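MccB protein (Escherichia coli, PDB 6OM4) adenylates the N-formylated peptide precursor MccA at the expense of ATP, forming the phosphoramidate link of the nucleotide antibiotic microcin C. Local coordinates at residues Ser93-His98 / Ala135-Gly140; Leu97-Tyr102 / Val107-Lys112; Asp305-Lys308 / Lys312-Glu315. All coordinates share one frame; numbering follows the deposited sequence.

Contact 1. Residues Ser93-His98 / Ala135-Gly140; sequences SRNFLH and ATSGIG
Asn95 and Ser137 make the whole of the direct contact between 93-98 and 135-140, whose interface is small at 78 Å² summed over both sides. Their CA atoms, 7.4 Å apart, are also the nearest pair of the two backbones. Along 135-140, Ala135 and Thr136 lie in the last turn of helix 125-136, and they are held by partners elsewhere: the carbonyl of Ala135 receives Asn182 ND2, while Thr136 OG1 bonds back to the carbonyl of Val132. Ser137 comes next and meets helix 93-101. Asn95 has CG anti to its carbonyl carbon (chi1 -72°), which directs the amide from the helix flank at the serine. Asn95 ND2 donates to Ser137 OG over 3.0 Å, but the bond is bent, with 138° at the hydrogen, and OG lies 22° out of the amide plane. The same nitrogen has a second acceptor in water 1, 2.9 Å from Asn95 ND2. That water in turn donates to Ser137 O at 2.8 Å, so one asparagine nitrogen grips both the hydroxyl and the carbonyl of a single residue, the latter through solvent. Ser137 OG accepts from Asn95 and also makes a weak hydrogen bond to the carbonyl of Ile133, four residues back. Gly138 follows with positive phi, and its N lies 3.1 Å from Ala135 O in a bond that closes the last turn. Ile139 then turns to Ala116, Leu113 and Ile310, and the backbone of Gly140 bonds with Leu113 and Ser186 as strand 141-146 begins. Positive phi at Gly138 with two bonds back into the final turn defines a Schellman motif, here ending a helix of the Rossmann-type ThiF domain before the chain returns to its sheet.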
loop_
_atom_site.group_PDB
_atom_site.type_symbol
_atom_site.label_atom_id
_atom_site.label_comp_id
_atom_site.label_asym_id
_atom_site.label_seq_id
_atom_site.Cartn_x
_atom_site.Cartn_y
_atom_site.Cartn_z
ATOM N N SER A 93 6.619 16.884 0.950
ATOM C CA SER A 93 7.259 17.226 -0.336
ATOM C C SER A 93 7.912 15.995 -0.983
ATOM O O SER A 93 7.883 15.931 -2.168
ATOM C CB SER A 93 8.212 18.409 -0.217
ATOM O OG SER A 93 9.441 17.993 0.330
ATOM N N ARG A 94 8.436 15.011 -0.224
ATOM C CA ARG A 94 9.060 13.821 -0.869
ATOM C C ARG A 94 7.975 12.927 -1.483
ATOM O O ARG A 94 8.158 12.356 -2.559
ATOM C CB ARG A 94 9.942 13.013 0.083
ATOM C CG ARG A 94 11.041 13.831 0.744
ATOM C CD ARG A 94 11.886 14.592 -0.259
ATOM N NE ARG A 94 13.100 15.155 0.328
ATOM C CZ ARG A 94 13.267 16.420 0.705
ATOM N NH1 ARG A 94 12.334 17.321 0.451
ATOM N NH2 ARG A 94 14.329 16.759 1.417
ATOM N N ASN A 95 6.851 12.796 -0.792
ATOM C CA ASN A 95 5.701 12.097 -1.364
ATOM C C ASN A 95 5.238 12.817 -2.644
ATOM O O ASN A 95 4.794 12.163 -3.577
ATOM C CB ASN A 95 4.517 11.936 -0.409
ATOM C CG ASN A 95 4.691 10.933 0.712
ATOM O OD1 ASN A 95 5.721 10.254 0.816
ATOM N ND2 ASN A 95 3.697 10.879 1.592
ATOM N N PHE A 96 5.259 14.165 -2.663
ATOM C CA PHE A 96 4.878 14.908 -3.877
ATOM C C PHE A 96 5.738 14.500 -5.077
ATOM O O PHE A 96 5.174 14.355 -6.179
ATOM C CB PHE A 96 4.934 16.427 -3.689
ATOM C CG PHE A 96 3.727 17.028 -3.010
ATOM C CD1 PHE A 96 2.976 16.316 -2.072
ATOM C CD2 PHE A 96 3.348 18.330 -3.315
ATOM C CE1 PHE A 96 1.868 16.895 -1.457
ATOM C CE2 PHE A 96 2.236 18.897 -2.706
ATOM C CZ PHE A 96 1.506 18.183 -1.778
ATOM N N LEU A 97 7.041 14.224 -4.875
ATOM C CA LEU A 97 7.874 13.734 -5.982
ATOM C C LEU A 97 7.365 12.381 -6.481
ATOM O O LEU A 97 7.297 12.162 -7.683
ATOM C CB LEU A 97 9.346 13.666 -5.565
ATOM C CG LEU A 97 9.921 14.998 -5.079
ATOM C CD1 LEU A 97 11.272 14.772 -4.427
ATOM C CD2 LEU A 97 10.024 16.022 -6.191
ATOM N N HIS A 98 7.019 11.479 -5.568
ATOM C CA HIS A 98 6.457 10.197 -5.919
ATOM C C HIS A 98 5.188 10.385 -6.784
ATOM O O HIS A 98 5.094 9.835 -7.888
ATOM C CB HIS A 98 6.237 9.379 -4.646
ATOM C CG HIS A 98 5.453 8.139 -4.869
ATOM N ND1 HIS A 98 6.024 6.993 -5.400
ATOM C CD2 HIS A 98 4.177 7.837 -4.560
ATOM C CE1 HIS A 98 5.077 6.058 -5.435
ATOM N NE2 HIS A 98 3.945 6.551 -4.935
ATOM N N ALA A 135 -0.393 7.852 8.630
ATOM C CA ALA A 135 -0.408 9.094 9.380
ATOM C C ALA A 135 0.618 10.063 8.788
ATOM O O ALA A 135 0.344 11.235 8.575
ATOM C CB ALA A 135 -0.141 8.823 10.839
ATOM N N THR A 136 1.827 9.571 8.489
ATOM C CA THR A 136 2.843 10.487 8.067
ATOM C C THR A 136 2.691 10.846 6.584
ATOM O O THR A 136 3.305 11.815 6.179
ATOM C CB THR A 136 4.241 9.974 8.404
ATOM O OG1 THR A 136 4.424 8.716 7.762
ATOM C CG2 THR A 136 4.416 9.820 9.896
ATOM N N SER A 137 1.875 10.096 5.839
ATOM C CA SER A 137 1.501 10.450 4.470
ATOM C C SER A 137 0.288 11.378 4.446
ATOM O O SER A 137 -0.103 11.840 3.384
ATOM C CB SER A 137 1.315 9.230 3.592
ATOM O OG SER A 137 2.600 8.708 3.272
ATOM N N GLY A 138 -0.313 11.649 5.609
ATOM C CA GLY A 138 -1.391 12.665 5.667
ATOM C C GLY A 138 -2.807 12.149 5.449
ATOM O O GLY A 138 -3.727 12.964 5.161
ATOM N N ILE A 139 -3.063 10.851 5.659
ATOM C CA ILE A 139 -4.436 10.361 5.778
ATOM C C ILE A 139 -5.104 11.118 6.950
ATOM O O ILE A 139 -4.599 11.157 8.088
ATOM C CB ILE A 139 -4.506 8.833 5.998
ATOM C CG1 ILE A 139 -4.107 8.045 4.750
ATOM C CG2 ILE A 139 -5.904 8.437 6.473
ATOM C CD1 ILE A 139 -5.183 8.043 3.684
ATOM N N GLY A 140 -6.253 11.741 6.675
ATOM C CA GLY A 140 -6.797 12.765 7.561
ATOM C C GLY A 140 -7.371 12.205 8.862
ATOM O O GLY A 140 -7.370 12.910 9.872
HETATM O O HOH W 1 1.252 12.264 1.015
#

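Contact 2. Residues Leu97-Tyr102 / Val107-Lys112; sequences LHYQSY and VLVQDK
Two first torsions bring Tyr99 and Val109 together. In Tyr99, CG stands anti to the carbonyl carbon (chi1 -48°), which carries the ring from helix 93-101 toward helix 106-114. In Val109, CG1 stands anti to the backbone N (chi1 173°) and is the branch presented to that ring. The backbones are closest at this same pair, with Tyr99 CA and Val109 CA 7.4 Å apart, and both CB atoms point at the opposing segment. The methyl sits almost exactly over the middle of the ring: Val109 CG1 is 3.5 Å from the Tyr99 ring centroid and only 5° off the normal. All six ring carbons are therefore nearly equidistant from it, from 3.7 Å for Tyr99 CE2 to 3.9 Å for Tyr99 CG, each measured to Val109 CG1. The other branch merely brushes the root of the side chain, Val109 CG2 lying 4.2 Å from Tyr99 CB. Gln110 adds the end of its side chain at the ring edge, near the ring plane; a bend at chi2 brings it there, although the orientation of its amide is too uncertain to support a polar interpretation. Beyond the two segments, Leu113 and the ring of Tyr313 also touch Tyr99. The two helices follow one another in the chain, joined by the short link 102-105, and the last turn of the first is secured by Ser101 OG, which donates to His98 O over 2.7 Å. The side chain of Tyr99 is about 9 Å from that of Arg94, an ATP-binding residue in another structure of this protein. With no hydrogen bond between the segments, their cohesion rests on a CH-pi contact and dispersion, forces that depend on close fit more than on strict direction.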
loop_
_atom_site.group_PDB
_atom_site.type_symbol
_atom_site.label_atom_id
_atom_site.label_comp_id
_atom_site.label_asym_id
_atom_site.label_seq_id
_atom_site.Cartn_x
_atom_site.Cartn_y
_atom_site.Cartn_z
ATOM N N LEU A 97 7.041 14.224 -4.875
ATOM C CA LEU A 97 7.874 13.734 -5.982
ATOM C C LEU A 97 7.365 12.381 -6.481
ATOM O O LEU A 97 7.297 12.162 -7.683
ATOM C CB LEU A 97 9.346 13.666 -5.565
ATOM C CG LEU A 97 9.921 14.998 -5.079
ATOM C CD1 LEU A 97 11.272 14.772 -4.427
ATOM C CD2 LEU A 97 10.024 16.022 -6.191
ATOM N N HIS A 98 7.019 11.479 -5.568
ATOM C CA HIS A 98 6.457 10.197 -5.919
ATOM C C HIS A 98 5.188 10.385 -6.784
ATOM O O HIS A 98 5.094 9.835 -7.888
ATOM C CB HIS A 98 6.237 9.379 -4.646
ATOM C CG HIS A 98 5.453 8.139 -4.869
ATOM N ND1 HIS A 98 6.024 6.993 -5.400
ATOM C CD2 HIS A 98 4.177 7.837 -4.560
ATOM C CE1 HIS A 98 5.077 6.058 -5.435
ATOM N NE2 HIS A 98 3.945 6.551 -4.935
ATOM N N TYR A 99 4.254 11.234 -6.364
ATOM C CA TYR A 99 2.986 11.415 -7.151
ATOM C C TYR A 99 3.302 12.013 -8.540
ATOM O O TYR A 99 2.718 11.598 -9.550
ATOM C CB TYR A 99 1.925 12.222 -6.386
ATOM C CG TYR A 99 1.669 11.779 -4.956
ATOM C CD1 TYR A 99 1.608 10.432 -4.614
ATOM C CD2 TYR A 99 1.507 12.691 -3.912
ATOM C CE1 TYR A 99 1.360 10.009 -3.313
ATOM C CE2 TYR A 99 1.292 12.270 -2.601
ATOM C CZ TYR A 99 1.259 10.924 -2.284
ATOM O OH TYR A 99 1.098 10.522 -0.971
ATOM N N GLN A 100 4.215 12.981 -8.598
ATOM C CA GLN A 100 4.591 13.667 -9.854
ATOM C C GLN A 100 5.138 12.638 -10.830
ATOM O O GLN A 100 4.827 12.691 -12.006
ATOM C CB GLN A 100 5.694 14.707 -9.663
ATOM C CG GLN A 100 5.271 15.970 -8.933
ATOM C CD GLN A 100 6.368 16.981 -8.715
ATOM O OE1 GLN A 100 6.117 18.187 -8.464
ATOM N NE2 GLN A 100 7.588 16.501 -8.675
ATOM N N SER A 101 5.910 11.682 -10.299
ATOM C CA SER A 101 6.573 10.694 -11.120
ATOM C C SER A 101 5.590 9.739 -11.803
ATOM O O SER A 101 6.021 9.057 -12.749
ATOM C CB SER A 101 7.623 9.935 -10.348
ATOM O OG SER A 101 7.066 8.913 -9.517
ATOM N N TYR A 102 4.318 9.726 -11.399
ATOM C CA TYR A 102 3.259 8.967 -12.086
ATOM C C TYR A 102 2.387 9.848 -12.999
ATOM O O TYR A 102 1.389 9.346 -13.485
ATOM C CB TYR A 102 2.396 8.243 -11.058
ATOM C CG TYR A 102 3.140 7.062 -10.506
ATOM C CD1 TYR A 102 3.161 5.847 -11.187
ATOM C CD2 TYR A 102 3.949 7.199 -9.399
ATOM C CE1 TYR A 102 3.910 4.781 -10.722
ATOM C CE2 TYR A 102 4.724 6.143 -8.937
ATOM C CZ TYR A 102 4.709 4.929 -9.598
ATOM O OH TYR A 102 5.454 3.889 -9.094
ATOM N N VAL A 107 -0.843 17.957 -5.413
ATOM C CA VAL A 107 -1.766 18.648 -4.481
ATOM C C VAL A 107 -3.143 17.964 -4.505
ATOM O O VAL A 107 -3.819 17.919 -3.439
ATOM C CB VAL A 107 -1.862 20.165 -4.744
ATOM C CG1 VAL A 107 -2.860 20.856 -3.823
ATOM C CG2 VAL A 107 -0.504 20.847 -4.642
ATOM N N LEU A 108 -3.609 17.469 -5.669
ATOM C CA LEU A 108 -4.928 16.791 -5.714
ATOM C C LEU A 108 -4.871 15.408 -5.045
ATOM O O LEU A 108 -5.789 15.018 -4.371
ATOM C CB LEU A 108 -5.440 16.691 -7.147
ATOM C CG LEU A 108 -5.516 18.031 -7.872
ATOM C CD1 LEU A 108 -6.039 17.839 -9.297
ATOM C CD2 LEU A 108 -6.413 18.996 -7.118
ATOM N N VAL A 109 -3.763 14.681 -5.206
ATOM C CA VAL A 109 -3.597 13.458 -4.447
ATOM C C VAL A 109 -3.644 13.748 -2.945
ATOM O O VAL A 109 -4.309 13.019 -2.158
ATOM C CB VAL A 109 -2.287 12.745 -4.813
ATOM C CG1 VAL A 109 -2.082 11.566 -3.878
ATOM C CG2 VAL A 109 -2.269 12.341 -6.277
ATOM N N GLN A 110 -2.884 14.749 -2.505
ATOM C CA GLN A 110 -2.761 15.039 -1.081
ATOM C C GLN A 110 -4.145 15.380 -0.518
ATOM O O GLN A 110 -4.487 14.980 0.583
ATOM C CB GLN A 110 -1.740 16.144 -0.797
ATOM C CG GLN A 110 -1.367 16.288 0.671
ATOM C CD GLN A 110 -0.661 15.074 1.232
ATOM O OE1 GLN A 110 -0.988 14.567 2.317
ATOM N NE2 GLN A 110 0.299 14.586 0.479
ATOM N N ASP A 111 -4.961 16.084 -1.314
ATOM C CA ASP A 111 -6.284 16.493 -0.911
ATOM C C ASP A 111 -7.180 15.265 -0.699
ATOM O O ASP A 111 -7.962 15.202 0.244
ATOM C CB ASP A 111 -6.875 17.423 -1.974
ATOM C CG ASP A 111 -8.280 17.902 -1.706
ATOM O OD1 ASP A 111 -8.445 18.713 -0.757
ATOM O OD2 ASP A 111 -9.188 17.447 -2.441
ATOM N N LYS A 112 -7.041 14.247 -1.548
ATOM C CA LYS A 112 -7.805 13.029 -1.379
ATOM C C LYS A 112 -7.385 12.295 -0.099
ATOM O O LYS A 112 -8.223 11.757 0.597
ATOM C CB LYS A 112 -7.699 12.131 -2.605
ATOM C CG LYS A 112 -8.387 12.688 -3.826
ATOM C CD LYS A 112 -8.029 12.033 -5.099
ATOM C CE LYS A 112 -8.581 12.807 -6.286
ATOM N NZ LYS A 112 -8.658 11.911 -7.452
#

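Contact 3. Residues Asp305-Lys308 / Lys312-Glu315; sequences DVIK and KYSE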
loop_
_atom_site.group_PDB
_atom_site.type_symbol
_atom_site.label_atom_id
_atom_site.label_comp_id
_atom_site.label_asym_id
_atom_site.label_seq_id
_atom_site.Cartn_x
_atom_site.Cartn_y
_atom_site.Cartn_z
ATOM N N ASP A 305 -0.849 0.216 -1.179
ATOM C CA ASP A 305 -2.147 0.011 -1.842
ATOM C C ASP A 305 -3.253 0.907 -1.264
ATOM O O ASP A 305 -4.036 1.408 -2.042
ATOM C CB ASP A 305 -2.501 -1.470 -1.859
ATOM C CG ASP A 305 -1.827 -2.200 -3.028
ATOM O OD1 ASP A 305 -0.981 -1.574 -3.785
ATOM O OD2 ASP A 305 -2.149 -3.383 -3.197
ATOM N N VAL A 306 -3.279 1.174 0.044
ATOM C CA VAL A 306 -4.241 2.131 0.630
ATOM C C VAL A 306 -4.045 3.545 0.052
ATOM O O VAL A 306 -5.024 4.212 -0.415
ATOM C CB VAL A 306 -4.139 2.147 2.161
ATOM C CG1 VAL A 306 -4.937 3.291 2.761
ATOM C CG2 VAL A 306 -4.549 0.815 2.737
ATOM N N ILE A 307 -2.788 4.005 0.017
ATOM C CA ILE A 307 -2.462 5.341 -0.514
ATOM C C ILE A 307 -2.857 5.416 -1.987
ATOM O O ILE A 307 -3.448 6.401 -2.426
ATOM C CB ILE A 307 -0.980 5.696 -0.242
ATOM C CG1 ILE A 307 -0.774 5.889 1.262
ATOM C CG2 ILE A 307 -0.538 6.898 -1.035
ATOM C CD1 ILE A 307 0.664 5.904 1.690
ATOM N N LYS A 308 -2.591 4.367 -2.766
ATOM C CA LYS A 308 -2.974 4.385 -4.197
ATOM C C LYS A 308 -4.489 4.302 -4.359
ATOM O O LYS A 308 -5.021 4.930 -5.244
ATOM C CB LYS A 308 -2.284 3.267 -4.973
ATOM C CG LYS A 308 -0.790 3.493 -5.081
ATOM C CD LYS A 308 0.025 2.328 -5.588
ATOM C CE LYS A 308 1.470 2.776 -5.768
ATOM N NZ LYS A 308 2.360 1.658 -6.150
ATOM N N LYS A 312 -5.506 7.639 -6.124
ATOM C CA LYS A 312 -5.997 7.408 -7.516
ATOM C C LYS A 312 -4.932 7.705 -8.586
ATOM O O LYS A 312 -5.278 7.774 -9.732
ATOM C CB LYS A 312 -7.286 8.208 -7.799
ATOM C CG LYS A 312 -8.489 7.834 -6.948
ATOM C CD LYS A 312 -8.885 6.380 -7.032
ATOM C CE LYS A 312 -10.021 6.013 -6.090
ATOM N NZ LYS A 312 -11.354 6.085 -6.737
ATOM N N TYR A 313 -3.646 7.759 -8.229
ATOM C CA TYR A 313 -2.588 8.187 -9.148
ATOM C C TYR A 313 -1.930 6.978 -9.824
ATOM O O TYR A 313 -1.251 7.111 -10.865
ATOM C CB TYR A 313 -1.563 9.029 -8.409
ATOM C CG TYR A 313 -0.802 8.300 -7.340
ATOM C CD1 TYR A 313 0.386 7.632 -7.611
ATOM C CD2 TYR A 313 -1.268 8.295 -6.042
ATOM C CE1 TYR A 313 1.092 6.992 -6.612
ATOM C CE2 TYR A 313 -0.588 7.630 -5.038
ATOM C CZ TYR A 313 0.586 6.967 -5.333
ATOM O OH TYR A 313 1.255 6.361 -4.311
ATOM N N SER A 314 -2.164 5.790 -9.255
ATOM C CA SER A 314 -1.574 4.530 -9.751
ATOM C C SER A 314 -2.406 3.375 -9.200
ATOM O O SER A 314 -3.016 3.518 -8.172
ATOM C CB SER A 314 -0.137 4.417 -9.351
ATOM O OG SER A 314 0.452 3.252 -9.926
ATOM N N GLU A 315 -2.469 2.258 -9.925
ATOM C CA GLU A 315 -3.381 1.167 -9.541
ATOM C C GLU A 315 -2.758 0.351 -8.404
ATOM O O GLU A 315 -1.608 -0.101 -8.509
ATOM C CB GLU A 315 -3.801 0.321 -10.750
ATOM C CG GLU A 315 -5.132 0.786 -11.347
ATOM C CD GLU A 315 -5.555 0.148 -12.670
ATOM O OE1 GLU A 315 -4.708 0.076 -13.601
ATOM O OE2 GLU A 315 -6.738 -0.281 -12.780
HETATM O O HOH W 2 0.818 0.863 -8.703
HETATM O O HOH W 3 -6.078 4.047 -7.951
#
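Hydrogen bonding joins Lys308 to Lys312 directly: Lys312 N donates to Lys308 O over 2.9 Å, with 154° at the hydrogen. Lys312 is the first residue past helix 292-311 to leave helical angles, and it does so with positive phi, so this bond spans the point where the chain turns out of the helix. Two waters extend the polar contact. Water 3 donates to Lys308 O at 3.0 Å, giving that carbonyl a second partner, and also to Ser314 O at 3.1 Å. Water 2 accepts from Lys308 NZ over 3.1 Å, lies 2.7 Å from Ser314 OG, and donates to Glu315 O at 2.6 Å. The extended lysine chain thus runs alongside the exiting loop, with its ammonium bridged to the loop through solvent.

In the fold, helix 292-311 packs against the central sheet of the ThiF domain through Val306, which touches strands 208-211 and 234-240; the loop beginning at Lys312 leads on to strand 321-326. Asp305 holds a later part of that loop, bonding Leu317 N and Ser318 OG.

Apolar contact centres on Tyr313, whose CG lies between backbone N and carbonyl carbon (chi1 64°), bringing the ring back toward Ile307 and Lys308. It meets the lysine obliquely through its phenol end, Lys308 CG being 3.7 Å from Tyr313 CZ. Ile307 CG2 closes on Tyr313 CE2 at 4.1 Å. The phenol oxygen finds its polar partner in His98 NE2 of helix 93-101.

The three contacts cluster within the ThiF domain, their centres about 8 Å (contacts 1 and 2), 10 Å (2 and 3) and 12 Å (1 and 3) apart. Contacts 1 and 2 share Leu97 and His98 and draw on one helix, 93-101, using it against the end of helix 125-136 and against helix 106-114 respectively. Contact 3 opens much later in the chain, yet comes back beside the first two: the ring of Tyr313 brings it against helix 93-101, and Ile307 touches Ser137 of contact 1. Helix 93-101 is thereby tied to both early and late elements of the domain.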